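Local coordinates for protein sulfide-quinone reductase (Aquifex aeolicus, PDB 3HYW) that oxidises hydrogen sulfide with a quinone as electron acceptor, using bound FAD and building polysulfide that is probably released as cyclooctasulfur, at residues T17-R22 with A63-K68. Sequence-based numbering, arbitrary orientation.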
ATOM      1  N   THR A  17     -41.444  -0.984  -3.833  1.00 31.60           N
ATOM      2  CA  THR A  17     -42.235  -1.387  -4.996  1.00 31.24           C
ATOM      3  C   THR A  17     -43.721  -1.043  -4.821  1.00 31.18           C
ATOM      4  O   THR A  17     -44.321  -0.458  -5.711  1.00 31.60           O
ATOM      5  CB  THR A  17     -42.043  -2.890  -5.348  1.00 31.13           C
ATOM      6  OG1 THR A  17     -40.649  -3.224  -5.273  1.00 31.30           O
ATOM      7  CG2 THR A  17     -42.539  -3.169  -6.772  1.00 30.81           C
ATOM      8  N   ALA A  18     -44.301  -1.400  -3.675  1.00 31.40           N
ATOM      9  CA  ALA A  18     -45.699  -1.067  -3.373  1.00 31.20           C
ATOM     10  C   ALA A  18     -45.987   0.438  -3.433  1.00 31.51           C
ATOM     11  O   ALA A  18     -46.983   0.845  -4.034  1.00 31.10           O
ATOM     12  CB  ALA A  18     -46.115  -1.636  -2.025  1.00 31.20           C
ATOM     13  N   TYR A  19     -45.128   1.252  -2.812  1.00 31.37           N
ATOM     14  CA  TYR A  19     -45.305   2.706  -2.840  1.00 31.81           C
ATOM     15  C   TYR A  19     -45.112   3.268  -4.249  1.00 31.78           C
ATOM     16  O   TYR A  19     -45.860   4.154  -4.667  1.00 31.93           O
ATOM     17  CB  TYR A  19     -44.354   3.410  -1.862  1.00 31.64           C
ATOM     18  CG  TYR A  19     -44.681   3.278  -0.376  1.00 32.04           C
ATOM     19  CD1 TYR A  19     -45.574   2.310   0.100  1.00 32.14           C
ATOM     20  CD2 TYR A  19     -44.041   4.088   0.560  1.00 30.58           C
ATOM     21  CE1 TYR A  19     -45.842   2.186   1.465  1.00 31.38           C
ATOM     22  CE2 TYR A  19     -44.296   3.964   1.917  1.00 31.15           C
ATOM     23  CZ  TYR A  19     -45.194   3.020   2.364  1.00 30.78           C
ATOM     24  OH  TYR A  19     -45.438   2.907   3.713  1.00 31.23           O
ATOM     25  N   ASN A  20     -44.125   2.749  -4.981  1.00 31.96           N
ATOM     26  CA  ASN A  20     -43.875   3.210  -6.354  1.00 32.68           C
ATOM     27  C   ASN A  20     -45.092   2.932  -7.237  1.00 32.58           C
ATOM     28  O   ASN A  20     -45.532   3.802  -7.982  1.00 32.40           O
ATOM     29  CB  ASN A  20     -42.639   2.550  -6.972  1.00 33.11           C
ATOM     30  CG  ASN A  20     -41.328   3.165  -6.507  1.00 35.50           C
ATOM     31  OD1 ASN A  20     -41.204   4.378  -6.344  1.00 40.00           O
ATOM     32  ND2 ASN A  20     -40.329   2.316  -6.314  1.00 37.00           N
ATOM     33  N   LEU A  21     -45.633   1.720  -7.126  1.00 32.35           N
ATOM     34  CA  LEU A  21     -46.855   1.333  -7.830  1.00 32.63           C
ATOM     35  C   LEU A  21     -48.057   2.196  -7.459  1.00 32.91           C
ATOM     36  O   LEU A  21     -48.828   2.609  -8.336  1.00 33.01           O
ATOM     37  CB  LEU A  21     -47.170  -0.140  -7.570  1.00 32.44           C
ATOM     38  CG  LEU A  21     -46.342  -1.175  -8.336  1.00 32.29           C
ATOM     39  CD1 LEU A  21     -46.563  -2.546  -7.730  1.00 31.42           C
ATOM     40  CD2 LEU A  21     -46.692  -1.175  -9.831  1.00 31.85           C
ATOM     41  N   ARG A  22     -48.216   2.466  -6.164  1.00 33.27           N
ATOM     42  CA  ARG A  22     -49.346   3.260  -5.681  1.00 33.41           C
ATOM     43  C   ARG A  22     -49.321   4.692  -6.218  1.00 33.89           C
ATOM     44  O   ARG A  22     -50.363   5.239  -6.606  1.00 33.65           O
ATOM     45  CB  ARG A  22     -49.424   3.236  -4.144  1.00 33.14           C
ATOM     46  CG  ARG A  22     -50.437   4.213  -3.515  1.00 32.93           C
ATOM     47  CD  ARG A  22     -51.887   4.030  -4.040  1.00 32.04           C
ATOM     48  NE  ARG A  22     -52.503   2.763  -3.632  1.00 31.81           N
ATOM     49  CZ  ARG A  22     -53.000   1.844  -4.458  1.00 31.94           C
ATOM     50  NH1 ARG A  22     -52.968   2.015  -5.779  1.00 31.73           N
ATOM     51  NH2 ARG A  22     -53.542   0.737  -3.961  1.00 31.32           N
ATOM     52  N   ALA A  63     -49.544  -2.371   9.822  1.00 32.35           N
ATOM     53  CA  ALA A  63     -51.003  -2.539   9.820  1.00 32.54           C
ATOM     54  C   ALA A  63     -51.778  -1.223   9.916  1.00 32.38           C
ATOM     55  O   ALA A  63     -52.739  -1.035   9.173  1.00 32.81           O
ATOM     56  CB  ALA A  63     -51.448  -3.516  10.907  1.00 32.57           C
ATOM     57  N   PRO A  64     -51.378  -0.310  10.826  1.00 32.55           N
ATOM     58  CA  PRO A  64     -52.126   0.954  10.823  1.00 32.77           C
ATOM     59  C   PRO A  64     -51.671   1.944   9.749  1.00 32.97           C
ATOM     60  O   PRO A  64     -52.358   2.935   9.499  1.00 33.65           O
ATOM     61  CB  PRO A  64     -51.869   1.525  12.222  1.00 32.81           C
ATOM     62  CG  PRO A  64     -50.582   0.921  12.660  1.00 32.73           C
ATOM     63  CD  PRO A  64     -50.335  -0.336  11.870  1.00 32.19           C
ATOM     64  N   LEU A  65     -50.538   1.665   9.115  1.00 33.03           N
ATOM     65  CA  LEU A  65     -49.937   2.583   8.160  1.00 32.84           C
ATOM     66  C   LEU A  65     -50.388   2.352   6.714  1.00 32.91           C
ATOM     67  O   LEU A  65     -50.835   3.284   6.051  1.00 32.57           O
ATOM     68  CB  LEU A  65     -48.409   2.504   8.252  1.00 32.88           C
ATOM     69  CG  LEU A  65     -47.626   3.384   7.277  1.00 32.57           C
ATOM     70  CD1 LEU A  65     -47.760   4.857   7.653  1.00 32.72           C
ATOM     71  CD2 LEU A  65     -46.190   2.953   7.257  1.00 32.44           C
ATOM     72  N   LEU A  66     -50.272   1.116   6.234  1.00 32.82           N
ATOM     73  CA  LEU A  66     -50.490   0.818   4.810  1.00 32.89           C
ATOM     74  C   LEU A  66     -51.893   1.128   4.230  1.00 33.22           C
ATOM     75  O   LEU A  66     -51.976   1.555   3.082  1.00 32.67           O
ATOM     76  CB  LEU A  66     -50.011  -0.599   4.453  1.00 33.00           C
ATOM     77  CG  LEU A  66     -48.531  -0.879   4.758  1.00 32.64           C
ATOM     78  CD1 LEU A  66     -48.140  -2.296   4.362  1.00 32.47           C
ATOM     79  CD2 LEU A  66     -47.619   0.135   4.076  1.00 32.48           C
ATOM     80  N   PRO A  67     -52.984   0.928   5.016  1.00 33.51           N
ATOM     81  CA  PRO A  67     -54.332   1.345   4.570  1.00 33.93           C
ATOM     82  C   PRO A  67     -54.456   2.837   4.221  1.00 34.10           C
ATOM     83  O   PRO A  67     -55.244   3.196   3.348  1.00 33.86           O
ATOM     84  CB  PRO A  67     -55.217   1.016   5.776  1.00 33.86           C
ATOM     85  CG  PRO A  67     -54.496  -0.084   6.463  1.00 34.27           C
ATOM     86  CD  PRO A  67     -53.047   0.262   6.329  1.00 33.52           C
ATOM     87  N   LYS A  68     -53.671   3.683   4.887  1.00 34.47           N
ATOM     88  CA  LYS A  68     -53.631   5.121   4.590  1.00 34.89           C
ATOM     89  C   LYS A  68     -53.177   5.394   3.155  1.00 34.71           C
ATOM     90  O   LYS A  68     -53.460   6.460   2.597  1.00 34.60           O
ATOM     91  CB  LYS A  68     -52.720   5.848   5.583  1.00 35.16           C
ATOM     92  CG  LYS A  68     -53.243   5.811   7.012  1.00 36.61           C
ATOM     93  CD  LYS A  68     -52.337   6.548   7.973  1.00 39.66           C
ATOM     94  CE  LYS A  68     -53.005   6.679   9.333  1.00 41.03           C
ATOM     95  NZ  LYS A  68     -52.224   7.551  10.260  1.00 43.14           N
TER
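Tyr19 OH is gripped by a hydrogen bond to the backbone O of Val393 and, across this contact, is flanked by two leucine methyls: Leu66 CD2 at 3.5 Å and Leu65 CD2 at 3.6 Å. Both leucines therefore meet the phenol at its oxygen end, each side chain crossing the tyrosine at about a right angle. Leu66 comes closer to the ring itself, its CD2 sitting in the ring plane at the edge, 3.8 Å from Tyr19 CE1. With CG anti to the carbonyl carbon (chi1 -73°), the length of the phenol spans much of the 9.4 Å between the CA atoms of Tyr19 and Leu66, and its hydroxyl end comes up to the two leucines. Helix 12-24 begins within the glycine-rich segment that binds FAD in the Rossmann-type domain, the cofactor lying about 10 Å from the side chain of Leu66, and its Tyr19 side meets the loop linking strand 59-61 to strand 71-74, an outer strand of the parallel sheet. From that strand Ile71 touches both Tyr19 and Leu66 and Phe73 packs on Leu66, while Phe69 sits edge-to-face with the tyrosine ring. Replacing the tyrosine with alanine is likely to leave Val393 O without this donor, Phe69 without its edge-to-face partner and a gap beside the leucine methyls. In Leu65, chi1 of 178° and chi2 of 71° act together to present CD2 to the hydroxyl. About one helical turn along, Arg22 ties the same helix to the end of the loop, donating from NE to Phe69 O and from NH2 to Asn70 O.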